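Local coordinates for uncharacterized conserved protein of COG5135 (PDB 2I51) that binds flavin mononucleotide as a dimeric relative of pyridoxamine 5'-phosphate oxidase, though its substrate and reaction remain uncharacterised, at residues A[43-48]-A[77-82]; A[15-20]-A[84-89]; A[5-10]-A[160-165]. All blocks are in the same frame, centred on the assembly; numbering follows the deposited sequence. Where two conformers were deposited one is given.

Contact 1: residues A[43-48]-A[77-82]. With FMN (flavin mononucleotide), chain C; FMN (flavin mononucleotide), chain P.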
loop_
_atom_site.group_PDB
_atom_site.type_symbol
_atom_site.label_atom_id
_atom_site.label_comp_id
_atom_site.label_asym_id
_atom_site.label_seq_id
_atom_site.Cartn_x
_atom_site.Cartn_y
_atom_site.Cartn_z
ATOM N N LEU A 43 -6.850 4.259 1.255
ATOM C CA LEU A 43 -7.840 5.284 1.040
ATOM C C LEU A 43 -8.918 4.741 0.137
ATOM O O LEU A 43 -8.706 3.776 -0.581
ATOM C CB LEU A 43 -7.268 6.496 0.309
ATOM C CG LEU A 43 -5.972 7.077 0.848
ATOM C CD1 LEU A 43 -5.438 8.178 -0.126
ATOM C CD2 LEU A 43 -6.265 7.571 2.188
ATOM N N VAL A 44 -10.095 5.365 0.122
ATOM C CA VAL A 44 -11.144 5.081 -0.867
ATOM C C VAL A 44 -10.987 5.924 -2.110
ATOM O O VAL A 44 -10.897 7.159 -2.013
ATOM C CB VAL A 44 -12.527 5.406 -0.250
ATOM C CG1 VAL A 44 -13.675 5.140 -1.281
ATOM C CG2 VAL A 44 -12.755 4.591 1.044
ATOM N N PHE A 45 -10.924 5.296 -3.283
ATOM C CA PHE A 45 -10.957 6.005 -4.545
ATOM C C PHE A 45 -12.353 6.597 -4.740
ATOM O O PHE A 45 -13.350 5.902 -4.674
ATOM C CB PHE A 45 -10.689 4.993 -5.654
ATOM C CG PHE A 45 -10.929 5.505 -7.039
ATOM C CD1 PHE A 45 -10.091 6.474 -7.587
ATOM C CD2 PHE A 45 -11.958 5.005 -7.798
ATOM C CE1 PHE A 45 -10.322 6.914 -8.881
ATOM C CE2 PHE A 45 -12.168 5.429 -9.086
ATOM C CZ PHE A 45 -11.344 6.359 -9.624
ATOM N N ARG A 46 -12.369 7.889 -5.039
ATOM C CA ARG A 46 -13.615 8.640 -5.197
ATOM C C ARG A 46 -13.809 9.179 -6.608
ATOM O O ARG A 46 -14.358 10.278 -6.796
ATOM C CB ARG A 46 -13.664 9.763 -4.169
ATOM C CG ARG A 46 -13.381 9.245 -2.758
ATOM C CD ARG A 46 -14.121 9.929 -1.691
ATOM N NE ARG A 46 -14.126 9.217 -0.408
ATOM C CZ ARG A 46 -15.231 8.718 0.170
ATOM N NH1 ARG A 46 -16.398 8.768 -0.439
ATOM N NH2 ARG A 46 -15.165 8.103 1.337
ATOM N N GLY A 47 -13.347 8.441 -7.618
ATOM C CA GLY A 47 -13.524 8.820 -8.996
ATOM C C GLY A 47 -12.442 9.734 -9.532
ATOM O O GLY A 47 -11.594 10.215 -8.808
ATOM N N PHE A 48 -12.452 9.952 -10.834
ATOM C CA PHE A 48 -11.648 10.974 -11.469
ATOM C C PHE A 48 -12.315 12.342 -11.419
ATOM O O PHE A 48 -13.533 12.452 -11.513
ATOM C CB PHE A 48 -11.399 10.576 -12.911
ATOM C CG PHE A 48 -10.494 9.344 -13.036
ATOM C CD1 PHE A 48 -9.112 9.471 -13.038
ATOM C CD2 PHE A 48 -11.055 8.077 -13.091
ATOM C CE1 PHE A 48 -8.284 8.334 -13.123
ATOM C CE2 PHE A 48 -10.236 6.951 -13.141
ATOM C CZ PHE A 48 -8.875 7.089 -13.128
ATOM N N ILE A 77 0.544 5.260 -5.605
ATOM C CA ILE A 77 -0.506 4.369 -5.171
ATOM C C ILE A 77 -0.256 2.966 -5.725
ATOM O O ILE A 77 0.368 2.770 -6.775
ATOM C CB ILE A 77 -1.894 4.886 -5.512
ATOM C CG1 ILE A 77 -2.016 5.062 -7.035
ATOM C CG2 ILE A 77 -2.219 6.156 -4.681
ATOM C CD1 ILE A 77 -3.463 5.284 -7.503
ATOM N N CYS A 78 -0.698 1.969 -4.962
ATOM C CA CYS A 78 -0.762 0.606 -5.424
ATOM C C CYS A 78 -2.189 0.200 -5.248
ATOM O O CYS A 78 -2.774 0.344 -4.180
ATOM C CB CYS A 78 0.166 -0.278 -4.636
ATOM S SG CYS A 78 0.194 -1.967 -5.253
ATOM N N TRP A 79 -2.765 -0.318 -6.329
ATOM C CA TRP A 79 -4.205 -0.637 -6.404
ATOM C C TRP A 79 -4.357 -2.047 -6.954
ATOM O O TRP A 79 -4.008 -2.305 -8.116
ATOM C CB TRP A 79 -4.858 0.357 -7.287
ATOM C CG TRP A 79 -6.378 0.403 -7.265
ATOM C CD1 TRP A 79 -7.257 -0.368 -6.545
ATOM C CD2 TRP A 79 -7.161 1.397 -7.944
ATOM N NE1 TRP A 79 -8.552 0.115 -6.737
ATOM C CE2 TRP A 79 -8.507 1.195 -7.561
ATOM C CE3 TRP A 79 -6.848 2.480 -8.758
ATOM C CZ2 TRP A 79 -9.543 2.027 -8.031
ATOM C CZ3 TRP A 79 -7.858 3.243 -9.277
ATOM C CH2 TRP A 79 -9.170 3.022 -8.889
ATOM N N TYR A 80 -4.830 -2.956 -6.121
ATOM C CA TYR A 80 -5.008 -4.337 -6.483
ATOM C C TYR A 80 -6.484 -4.667 -6.620
ATOM O O TYR A 80 -7.319 -4.331 -5.735
ATOM C CB TYR A 80 -4.329 -5.306 -5.458
ATOM C CG TYR A 80 -4.493 -6.734 -5.823
ATOM C CD1 TYR A 80 -3.887 -7.230 -6.973
ATOM C CD2 TYR A 80 -5.316 -7.600 -5.112
ATOM C CE1 TYR A 80 -4.077 -8.523 -7.405
ATOM C CE2 TYR A 80 -5.510 -8.923 -5.537
ATOM C CZ TYR A 80 -4.865 -9.398 -6.680
ATOM O OH TYR A 80 -5.054 -10.662 -7.126
ATOM N N PHE A 81 -6.830 -5.328 -7.721
ATOM C CA PHE A 81 -8.201 -5.698 -8.076
ATOM C C PHE A 81 -8.344 -7.197 -7.938
ATOM O O PHE A 81 -7.841 -7.951 -8.736
ATOM C CB PHE A 81 -8.479 -5.266 -9.513
ATOM C CG PHE A 81 -8.687 -3.794 -9.662
ATOM C CD1 PHE A 81 -9.921 -3.236 -9.500
ATOM C CD2 PHE A 81 -7.617 -2.952 -9.936
ATOM C CE1 PHE A 81 -10.124 -1.838 -9.659
ATOM C CE2 PHE A 81 -7.779 -1.588 -10.056
ATOM C CZ PHE A 81 -9.031 -1.023 -9.955
ATOM N N PRO A 82 -9.021 -7.647 -6.861
ATOM C CA PRO A 82 -8.970 -9.057 -6.549
ATOM C C PRO A 82 -9.694 -10.021 -7.450
ATOM O O PRO A 82 -9.268 -11.168 -7.571
ATOM C CB PRO A 82 -9.512 -9.124 -5.109
ATOM C CG PRO A 82 -9.443 -7.844 -4.587
ATOM C CD PRO A 82 -9.637 -6.868 -5.779
HETATM N N1 FMN C . -8.213 7.759 5.434
HETATM C C2 FMN C . -8.385 8.887 4.722
HETATM O O2 FMN C . -7.799 9.937 5.006
HETATM N N3 FMN C . -9.199 8.869 3.606
HETATM C C4 FMN C . -9.871 7.753 3.203
HETATM O O4 FMN C . -10.508 7.708 2.086
HETATM C C4A FMN C . -9.702 6.583 3.927
HETATM N N5 FMN C . -10.379 5.426 3.582
HETATM C C5A FMN C . -10.007 4.222 4.238
HETATM C C6 FMN C . -10.580 3.038 3.829
HETATM C C7 FMN C . -10.283 1.812 4.448
HETATM C C7M FMN C . -10.724 0.518 3.817
HETATM C C8 FMN C . -9.421 1.851 5.543
HETATM C C8M FMN C . -8.861 0.531 6.090
HETATM C C9 FMN C . -8.855 3.052 5.973
HETATM C C9A FMN C . -9.180 4.248 5.349
HETATM N N10 FMN C . -8.655 5.450 5.766
HETATM C C10 FMN C . -8.850 6.592 5.052
HETATM C "C1'" FMN C . -7.860 5.555 7.063
HETATM C "C2'" FMN C . -6.370 5.547 6.695
HETATM O "O2'" FMN C . -5.972 4.243 6.201
HETATM C "C3'" FMN C . -5.449 6.002 7.844
HETATM O "O3'" FMN C . -5.756 5.215 8.977
HETATM C "C4'" FMN C . -5.768 7.482 8.145
HETATM O "O4'" FMN C . -5.976 8.288 6.981
HETATM C "C5'" FMN C . -4.563 8.060 8.884
HETATM O "O5'" FMN C . -3.415 7.948 8.053
HETATM P P FMN C . -2.194 8.920 8.252
HETATM O O1P FMN C . -2.535 10.306 7.839
HETATM O O2P FMN C . -1.856 8.866 9.775
HETATM O O3P FMN C . -1.034 8.326 7.521
HETATM N N1 FMN P . 6.567 -9.330 -6.283
HETATM C C2 FMN P . 7.514 -9.888 -5.438
HETATM O O2 FMN P . 8.706 -9.568 -5.524
HETATM N N3 FMN P . 7.130 -10.760 -4.464
HETATM C C4 FMN P . 5.844 -11.208 -4.280
HETATM O O4 FMN P . 5.515 -11.903 -3.312
HETATM C C4A FMN P . 4.881 -10.665 -5.126
HETATM N N5 FMN P . 3.555 -11.077 -4.998
HETATM C C5A FMN P . 2.594 -10.381 -5.732
HETATM C C6 FMN P . 1.252 -10.667 -5.534
HETATM C C7 FMN P . 0.249 -10.016 -6.266
HETATM C C7M FMN P . -1.212 -10.256 -5.924
HETATM C C8 FMN P . 0.608 -9.066 -7.209
HETATM C C8M FMN P . -0.460 -8.170 -7.849
HETATM C C9 FMN P . 1.940 -8.802 -7.436
HETATM C C9A FMN P . 2.962 -9.448 -6.710
HETATM N N10 FMN P . 4.320 -9.190 -6.955
HETATM C C10 FMN P . 5.284 -9.731 -6.104
HETATM C "C1'" FMN P . 4.794 -8.287 -8.046
HETATM C "C2'" FMN P . 5.052 -6.915 -7.464
HETATM O "O2'" FMN P . 3.811 -6.244 -7.104
HETATM C "C3'" FMN P . 5.886 -6.044 -8.422
HETATM O "O3'" FMN P . 5.246 -5.982 -9.710
HETATM C "C4'" FMN P . 7.251 -6.683 -8.600
HETATM O "O4'" FMN P . 7.805 -7.209 -7.393
HETATM C "C5'" FMN P . 8.179 -5.594 -9.091
HETATM O "O5'" FMN P . 8.292 -4.571 -8.135
HETATM P P FMN P . 9.505 -3.548 -8.076
HETATM O O1P FMN P . 10.711 -4.282 -7.550
HETATM O O2P FMN P . 9.692 -3.167 -9.543
HETATM O O3P FMN P . 9.088 -2.413 -7.219
#

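Contact 2: residues A[15-20]-A[84-89]. With FMN (flavin mononucleotide), chain P.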
loop_
_atom_site.group_PDB
_atom_site.type_symbol
_atom_site.label_atom_id
_atom_site.label_comp_id
_atom_site.label_asym_id
_atom_site.label_seq_id
_atom_site.Cartn_x
_atom_site.Cartn_y
_atom_site.Cartn_z
ATOM N N LEU A 15 -12.400 -1.617 -12.882
ATOM C CA LEU A 15 -13.470 -1.204 -11.964
ATOM C C LEU A 15 -14.758 -1.956 -12.285
ATOM O O LEU A 15 -15.437 -2.480 -11.394
ATOM C CB LEU A 15 -13.718 0.306 -12.082
ATOM C CG LEU A 15 -12.654 1.166 -11.415
ATOM C CD1 LEU A 15 -12.735 2.594 -11.947
ATOM C CD2 LEU A 15 -12.794 1.113 -9.879
ATOM N N HIS A 16 -15.121 -2.054 -13.554
ATOM C CA HIS A 16 -16.335 -2.726 -13.920
ATOM C C HIS A 16 -16.340 -4.202 -13.521
ATOM O O HIS A 16 -17.331 -4.724 -12.997
ATOM C CB HIS A 16 -16.621 -2.518 -15.403
ATOM C CG HIS A 16 -17.887 -3.133 -15.855
ATOM N ND1 HIS A 16 -19.112 -2.715 -15.375
ATOM C CD2 HIS A 16 -18.124 -4.137 -16.727
ATOM C CE1 HIS A 16 -20.058 -3.465 -15.942
ATOM N NE2 HIS A 16 -19.484 -4.340 -16.759
ATOM N N ARG A 17 -15.243 -4.898 -13.790
ATOM C CA ARG A 17 -15.179 -6.330 -13.542
ATOM C C ARG A 17 -14.995 -6.648 -12.080
ATOM O O ARG A 17 -15.137 -7.809 -11.691
ATOM C CB ARG A 17 -14.073 -6.966 -14.360
ATOM C CG ARG A 17 -14.350 -7.037 -15.819
ATOM C CD ARG A 17 -13.268 -7.766 -16.544
ATOM N NE ARG A 17 -12.035 -7.019 -16.389
ATOM C CZ ARG A 17 -10.831 -7.415 -16.758
ATOM N NH1 ARG A 17 -10.651 -8.555 -17.381
ATOM N NH2 ARG A 17 -9.799 -6.605 -16.522
ATOM N N ASN A 18 -14.756 -5.645 -11.261
ATOM C CA ASN A 18 -14.645 -5.801 -9.806
ATOM C C ASN A 18 -15.783 -5.148 -9.026
ATOM O O ASN A 18 -15.703 -5.028 -7.803
ATOM C CB ASN A 18 -13.279 -5.313 -9.294
ATOM C CG ASN A 18 -12.159 -6.213 -9.699
ATOM O OD1 ASN A 18 -11.706 -7.029 -8.889
ATOM N ND2 ASN A 18 -11.691 -6.111 -10.924
ATOM N N ARG A 19 -16.849 -4.740 -9.709
ATOM C CA ARG A 19 -17.915 -3.953 -9.108
ATOM C C ARG A 19 -18.676 -4.727 -8.011
ATOM O O ARG A 19 -19.327 -4.046 -7.199
ATOM C CB ARG A 19 -18.861 -3.451 -10.187
ATOM C CG ARG A 19 -19.684 -4.466 -10.842
ATOM C CD ARG A 19 -20.452 -3.848 -12.035
ATOM N NE ARG A 19 -21.334 -4.799 -12.665
ATOM C CZ ARG A 19 -20.981 -5.801 -13.448
ATOM N NH1 ARG A 19 -19.723 -6.040 -13.796
ATOM N NH2 ARG A 19 -21.931 -6.589 -13.950
ATOM N N SER A 20 -18.579 -6.053 -7.983
ATOM C CA SER A 20 -19.282 -6.873 -6.951
ATOM C C SER A 20 -18.559 -6.734 -5.606
ATOM O O SER A 20 -19.107 -7.154 -4.575
ATOM C CB SER A 20 -19.342 -8.333 -7.341
ATOM O OG SER A 20 -18.084 -8.932 -7.478
ATOM N N THR A 84 -10.042 -9.765 -10.788
ATOM C CA THR A 84 -9.321 -9.886 -12.031
ATOM C C THR A 84 -7.820 -10.076 -11.872
ATOM O O THR A 84 -7.139 -10.281 -12.869
ATOM C CB THR A 84 -9.583 -8.658 -12.906
ATOM O OG1 THR A 84 -9.305 -7.483 -12.160
ATOM C CG2 THR A 84 -11.080 -8.628 -13.367
ATOM N N ARG A 85 -7.323 -10.064 -10.630
ATOM C CA ARG A 85 -5.895 -10.356 -10.354
ATOM C C ARG A 85 -4.974 -9.408 -11.148
ATOM O O ARG A 85 -4.034 -9.824 -11.824
ATOM C CB ARG A 85 -5.571 -11.828 -10.611
ATOM C CG ARG A 85 -6.415 -12.781 -9.783
ATOM C CD ARG A 85 -5.989 -14.265 -10.007
ATOM N NE ARG A 85 -4.624 -14.520 -9.558
ATOM C CZ ARG A 85 -3.659 -15.143 -10.238
ATOM N NH1 ARG A 85 -3.829 -15.684 -11.464
ATOM N NH2 ARG A 85 -2.478 -15.249 -9.662
ATOM N N GLU A 86 -5.263 -8.103 -11.047
ATOM C CA GLU A 86 -4.445 -7.082 -11.692
ATOM C C GLU A 86 -4.070 -5.973 -10.739
ATOM O O GLU A 86 -4.820 -5.701 -9.792
ATOM C CB GLU A 86 -5.137 -6.547 -12.936
ATOM C CG GLU A 86 -6.361 -5.812 -12.688
ATOM C CD GLU A 86 -7.153 -5.541 -13.990
ATOM O OE1 GLU A 86 -6.590 -4.955 -14.937
ATOM O OE2 GLU A 86 -8.358 -5.866 -14.009
ATOM N N GLN A 87 -2.922 -5.350 -10.965
ATOM C CA GLN A 87 -2.422 -4.324 -10.122
ATOM C C GLN A 87 -2.084 -3.103 -10.963
ATOM O O GLN A 87 -1.533 -3.251 -12.056
ATOM C CB GLN A 87 -1.155 -4.812 -9.436
ATOM C CG GLN A 87 -0.352 -3.776 -8.640
ATOM C CD GLN A 87 0.857 -4.379 -7.988
ATOM O OE1 GLN A 87 0.823 -4.649 -6.782
ATOM N NE2 GLN A 87 1.899 -4.593 -8.748
ATOM N N PHE A 88 -2.448 -1.918 -10.470
ATOM C CA PHE A 88 -1.987 -0.657 -11.024
ATOM C C PHE A 88 -1.146 0.064 -9.977
ATOM O O PHE A 88 -1.584 0.281 -8.838
ATOM C CB PHE A 88 -3.128 0.252 -11.444
ATOM C CG PHE A 88 -3.999 -0.284 -12.511
ATOM C CD1 PHE A 88 -4.940 -1.257 -12.257
ATOM C CD2 PHE A 88 -3.858 0.203 -13.817
ATOM C CE1 PHE A 88 -5.785 -1.747 -13.285
ATOM C CE2 PHE A 88 -4.710 -0.274 -14.834
ATOM C CZ PHE A 88 -5.681 -1.232 -14.548
ATOM N N ARG A 89 0.042 0.447 -10.366
ATOM C CA ARG A 89 0.886 1.322 -9.557
ATOM C C ARG A 89 0.915 2.649 -10.272
ATOM O O ARG A 89 1.116 2.668 -11.485
ATOM C CB ARG A 89 2.298 0.753 -9.405
ATOM C CG ARG A 89 2.318 -0.506 -8.607
ATOM C CD ARG A 89 3.671 -1.216 -8.715
ATOM N NE ARG A 89 4.743 -0.370 -8.168
ATOM C CZ ARG A 89 6.034 -0.703 -8.128
ATOM N NH1 ARG A 89 6.392 -1.787 -8.714
ATOM N NH2 ARG A 89 6.934 0.116 -7.564
HETATM N N1 FMN P . 6.567 -9.330 -6.283
HETATM C C2 FMN P . 7.514 -9.888 -5.438
HETATM O O2 FMN P . 8.706 -9.568 -5.524
HETATM N N3 FMN P . 7.130 -10.760 -4.464
HETATM C C4 FMN P . 5.844 -11.208 -4.280
HETATM O O4 FMN P . 5.515 -11.903 -3.312
HETATM C C4A FMN P . 4.881 -10.665 -5.126
HETATM N N5 FMN P . 3.555 -11.077 -4.998
HETATM C C5A FMN P . 2.594 -10.381 -5.732
HETATM C C6 FMN P . 1.252 -10.667 -5.534
HETATM C C7 FMN P . 0.249 -10.016 -6.266
HETATM C C7M FMN P . -1.212 -10.256 -5.924
HETATM C C8 FMN P . 0.608 -9.066 -7.209
HETATM C C8M FMN P . -0.460 -8.170 -7.849
HETATM C C9 FMN P . 1.940 -8.802 -7.436
HETATM C C9A FMN P . 2.962 -9.448 -6.710
HETATM N N10 FMN P . 4.320 -9.190 -6.955
HETATM C C10 FMN P . 5.284 -9.731 -6.104
HETATM C "C1'" FMN P . 4.794 -8.287 -8.046
HETATM C "C2'" FMN P . 5.052 -6.915 -7.464
HETATM O "O2'" FMN P . 3.811 -6.244 -7.104
HETATM C "C3'" FMN P . 5.886 -6.044 -8.422
HETATM O "O3'" FMN P . 5.246 -5.982 -9.710
HETATM C "C4'" FMN P . 7.251 -6.683 -8.600
HETATM O "O4'" FMN P . 7.805 -7.209 -7.393
HETATM C "C5'" FMN P . 8.179 -5.594 -9.091
HETATM O "O5'" FMN P . 8.292 -4.571 -8.135
HETATM P P FMN P . 9.505 -3.548 -8.076
HETATM O O1P FMN P . 10.711 -4.282 -7.550
HETATM O O2P FMN P . 9.692 -3.167 -9.543
HETATM O O3P FMN P . 9.088 -2.413 -7.219
HETATM O O HOH W 1 -7.003 -7.206 -16.972
#

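Contact 3: residues A[5-10]-A[160-165]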
loop_
_atom_site.group_PDB
_atom_site.type_symbol
_atom_site.label_atom_id
_atom_site.label_comp_id
_atom_site.label_asym_id
_atom_site.label_seq_id
_atom_site.Cartn_x
_atom_site.Cartn_y
_atom_site.Cartn_z
ATOM N N ALA A 5 -6.064 9.714 -20.700
ATOM C CA ALA A 5 -4.813 8.992 -20.658
ATOM C C ALA A 5 -5.044 7.574 -21.150
ATOM O O ALA A 5 -6.132 7.002 -20.999
ATOM C CB ALA A 5 -4.284 8.984 -19.212
ATOM N N PRO A 6 -4.015 6.955 -21.741
ATOM C CA PRO A 6 -4.180 5.678 -22.423
ATOM C C PRO A 6 -4.450 4.483 -21.530
ATOM O O PRO A 6 -4.797 3.423 -22.025
ATOM C CB PRO A 6 -2.828 5.510 -23.143
ATOM C CG PRO A 6 -1.882 6.299 -22.366
ATOM C CD PRO A 6 -2.667 7.514 -21.973
ATOM N N TRP A 7 -4.290 4.656 -20.228
ATOM C CA TRP A 7 -4.572 3.635 -19.234
ATOM C C TRP A 7 -5.962 3.789 -18.636
ATOM O O TRP A 7 -6.377 2.958 -17.811
ATOM C CB TRP A 7 -3.525 3.620 -18.086
ATOM C CG TRP A 7 -3.137 4.997 -17.604
ATOM C CD1 TRP A 7 -2.045 5.692 -17.983
ATOM C CD2 TRP A 7 -3.867 5.855 -16.703
ATOM N NE1 TRP A 7 -2.035 6.911 -17.390
ATOM C CE2 TRP A 7 -3.132 7.060 -16.597
ATOM C CE3 TRP A 7 -5.039 5.719 -15.954
ATOM C CZ2 TRP A 7 -3.550 8.119 -15.777
ATOM C CZ3 TRP A 7 -5.471 6.766 -15.169
ATOM C CH2 TRP A 7 -4.721 7.971 -15.094
ATOM N N ARG A 8 -6.716 4.796 -19.084
ATOM C CA ARG A 8 -8.039 5.007 -18.517
ATOM C C ARG A 8 -9.008 3.874 -18.855
ATOM O O ARG A 8 -9.819 3.485 -18.002
ATOM C CB ARG A 8 -8.633 6.353 -18.922
ATOM C CG ARG A 8 -7.987 7.521 -18.227
ATOM C CD ARG A 8 -8.444 7.699 -16.840
ATOM N NE ARG A 8 -9.870 8.001 -16.627
ATOM C CZ ARG A 8 -10.376 9.233 -16.597
ATOM N NH1 ARG A 8 -9.619 10.288 -16.843
ATOM N NH2 ARG A 8 -11.655 9.428 -16.304
ATOM N N GLY A 9 -8.930 3.340 -20.059
ATOM C CA GLY A 9 -9.760 2.209 -20.400
ATOM C C GLY A 9 -9.486 0.987 -19.558
ATOM O O GLY A 9 -10.421 0.282 -19.136
ATOM N N ALA A 10 -8.207 0.752 -19.262
ATOM C CA ALA A 10 -7.803 -0.384 -18.428
ATOM C C ALA A 10 -8.408 -0.238 -17.042
ATOM O O ALA A 10 -8.932 -1.217 -16.431
ATOM C CB ALA A 10 -6.256 -0.510 -18.362
ATOM N N LEU A 160 -4.453 13.096 -7.112
ATOM C CA LEU A 160 -3.241 12.528 -7.671
ATOM C C LEU A 160 -3.273 12.647 -9.186
ATOM O O LEU A 160 -4.241 12.229 -9.835
ATOM C CB LEU A 160 -3.116 11.059 -7.265
ATOM C CG LEU A 160 -1.910 10.372 -7.928
ATOM C CD1 LEU A 160 -0.662 10.852 -7.321
ATOM C CD2 LEU A 160 -2.077 8.829 -7.720
ATOM N N ASP A 161 -2.206 13.222 -9.737
ATOM C CA ASP A 161 -2.018 13.342 -11.195
ATOM C C ASP A 161 -0.925 12.384 -11.646
ATOM O O ASP A 161 0.261 12.718 -11.509
ATOM C CB ASP A 161 -1.616 14.757 -11.590
ATOM C CG ASP A 161 -1.660 14.969 -13.126
ATOM O OD1 ASP A 161 -2.461 14.291 -13.838
ATOM O OD2 ASP A 161 -0.982 15.909 -13.571
ATOM N N PRO A 162 -1.311 11.188 -12.133
ATOM C CA PRO A 162 -0.257 10.241 -12.489
ATOM C C PRO A 162 0.642 10.688 -13.635
ATOM O O PRO A 162 0.159 11.197 -14.636
ATOM C CB PRO A 162 -1.033 8.995 -12.907
ATOM C CG PRO A 162 -2.361 9.109 -12.241
ATOM C CD PRO A 162 -2.648 10.586 -12.334
ATOM N N VAL A 163 1.937 10.500 -13.433
ATOM C CA VAL A 163 2.836 10.630 -14.568
ATOM C C VAL A 163 3.506 9.325 -14.957
ATOM O O VAL A 163 4.089 9.243 -16.025
ATOM C CB VAL A 163 3.872 11.750 -14.371
ATOM C CG1 VAL A 163 3.185 13.059 -14.111
ATOM C CG2 VAL A 163 4.845 11.401 -13.261
ATOM N N GLN A 164 3.361 8.282 -14.146
ATOM C CA GLN A 164 3.850 6.976 -14.503
ATOM C C GLN A 164 2.867 5.957 -13.973
ATOM O O GLN A 164 2.431 6.067 -12.816
ATOM C CB GLN A 164 5.246 6.681 -13.940
ATOM C CG GLN A 164 5.867 5.394 -14.492
ATOM C CD GLN A 164 7.374 5.305 -14.389
ATOM O OE1 GLN A 164 7.905 4.363 -13.807
ATOM N NE2 GLN A 164 8.065 6.255 -14.990
ATOM N N VAL A 165 2.506 4.975 -14.805
ATOM C CA VAL A 165 1.579 3.925 -14.426
ATOM C C VAL A 165 2.175 2.576 -14.844
ATOM O O VAL A 165 2.608 2.426 -15.992
ATOM C CB VAL A 165 0.208 4.142 -15.068
ATOM C CG1 VAL A 165 -0.751 2.953 -14.780
ATOM C CG2 VAL A 165 -0.383 5.465 -14.581
#

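Contact 1: residues A[43-48]-A[77-82]
In the interior of the FMN-binding split barrel characteristic of this family, Phe45 and Trp79 meet as a tilted edge-to-face pair. The six-membered ring of Trp79 brings its edge to the Phe45 face, the centroids 4.8 Å apart and the planes tilted by 51°. Trp79 CH2 stands above the centre of the Phe45 ring and comes to 3.6 Å of Phe45 CG. With Phe45 CG anti to its own nitrogen (chi1 170°), the ring is carried inward to Trp79, while its other face rests on Gly47 N. Replacing this phenylalanine by an alanine takes away the face under Trp79 CH2 and would probably leave a gap there, with that indole edge losing its aromatic mate. Just before Phe45 the chain serves a flavin: Val44 N donates an almost straight bond (172°) to O4 of one FMN at 3.1 Å, and Leu43 CD2 lies 3.5 Å from its N3. At the other segment Tyr80 CD1 touches the C8M methyl of the second FMN at 3.7 Å. Trp79 NE1 is satisfied by Ala24 O. Strand 26-32 lies between strands 38-44 and 74-81 in the sheet, and Ile11 and Leu15 of helix 8-17 pack on Trp79.

Contact 2: residues A[15-20]-A[84-89]
Arg17, the last residue of helix 8-17, and Asn18 just after it reach across to Thr84 and Glu86 at the start of strand 86-97. The ionic part is the salt bridge from Arg17 NH2 to Glu86 OE2, 3.0 Å long. Guanidinium and carboxylate planes stand 84° apart, so this is not a flat, two-pronged pairing. A water closes a second route, accepting from Arg17 NH2 in the guanidinium plane and donating to Glu86 OE1, which His167 NE2 also binds. Among the hydrogen bonds, Asn18 ND2 gives Thr84 OG1 a bond of 3.0 Å (164°) lying in the amide plane. Thr84 OG1, set between its backbone nitrogen and carbonyl carbon (chi1 53°), accepts this bond and donates to Glu86 OE2 at 2.6 Å, using the anti lone pair of that oxygen. Hydroxyl and guanidinium together would probably favour a charged Glu86. Asn18 is fixed further by Ala14 O and Asn83 N. The apolar part is the Thr84 methyl, whose CG2 sits over the centre of the guanidinium face, 3.6 Å from Arg17 NE. On the same strand two side chains turn to FMN: Gln87 NE2 donates to O2' at 3.0 Å, and Arg89 NH1 to phosphate O3P at 3.1 Å, with a weak second bond from Arg89 NH2. Glu76 forms a salt bridge with Arg89 NH2. Arg85 and Glu86 lie opposite the single residue Phe81, a G1 beta bulge in a hairpin whose two strands both reach this FMN, the second subunit supplying many of its other hydrogen bonds, as in the split-barrel dimers of this family.

Contact 3: residues A[5-10]-A[160-165]
Trp7 lays its indole against Val165 and Pro162, a contact of CH-pi and van der Waals packing, without hydrogen bonds between the two segments. Trp7 has chi1 at 42°, which puts CG between the backbone nitrogen and the carbonyl carbon, and one face of the indole meets Val165. In Val165, with CG1 anti to the backbone nitrogen (chi1 175°), CG2 lies beside that nitrogen, anti to the carbonyl carbon, and is the branch that meets the indole. That methyl makes a CH-pi contact, 3.7 Å from the centroid of the five-membered ring and only 15° off its normal. The nearest ring atom is Trp7 NE1, 3.6 Å from Val165 CG2. Pro162 meets the benzo end: the two side chains cross at about a right angle, and Pro162 CG comes to 3.9 Å of Trp7 CZ2. The opposite indole face carries Ala5 CB, offset toward the rim, and the ring is thus sandwiched between its own segment and the strand. A type I beta turn from Ala5 to Arg8, with Arg8 N bonded to Ala5 O at 3.0 Å, contains Trp7 and leads into the helix. Strand 155-169 turns a corner at Val163, where Val163 and Gln164 share Ala91 as their opposite residue in a classic beta bulge; Pro162 and Val165 lie either side of it. Around the indole, Tyr180 and Trp188 meet it edge-to-face, and Met90 of strand 86-97 packs on both Trp7 and Val165, so that the entry to helix 8-17 is seated on strands 86-97, 155-169, 176-182 and 188-192.

All three contacts reach one antiparallel sheet, and contacts 2 and 3 also share helix 8-17. Contact 1 is nested in the loop closed by contact 2, and that in turn in the loop closed by contact 3. Contacts 1 and 2 have centres about 9 Å apart and are joined by probable backbone hydrogen bonds, Trp79 N to Phe88 O at 2.8 Å and Phe81 N to Glu86 O at 2.9 Å. Both touch the same FMN and the second subunit. Contact 3 touches no other chain, and its Val165 side chain is about 12 Å from an FMN; it meets contact 1 where Phe48 CE1 lies 3.8 Å from Trp7 CZ3.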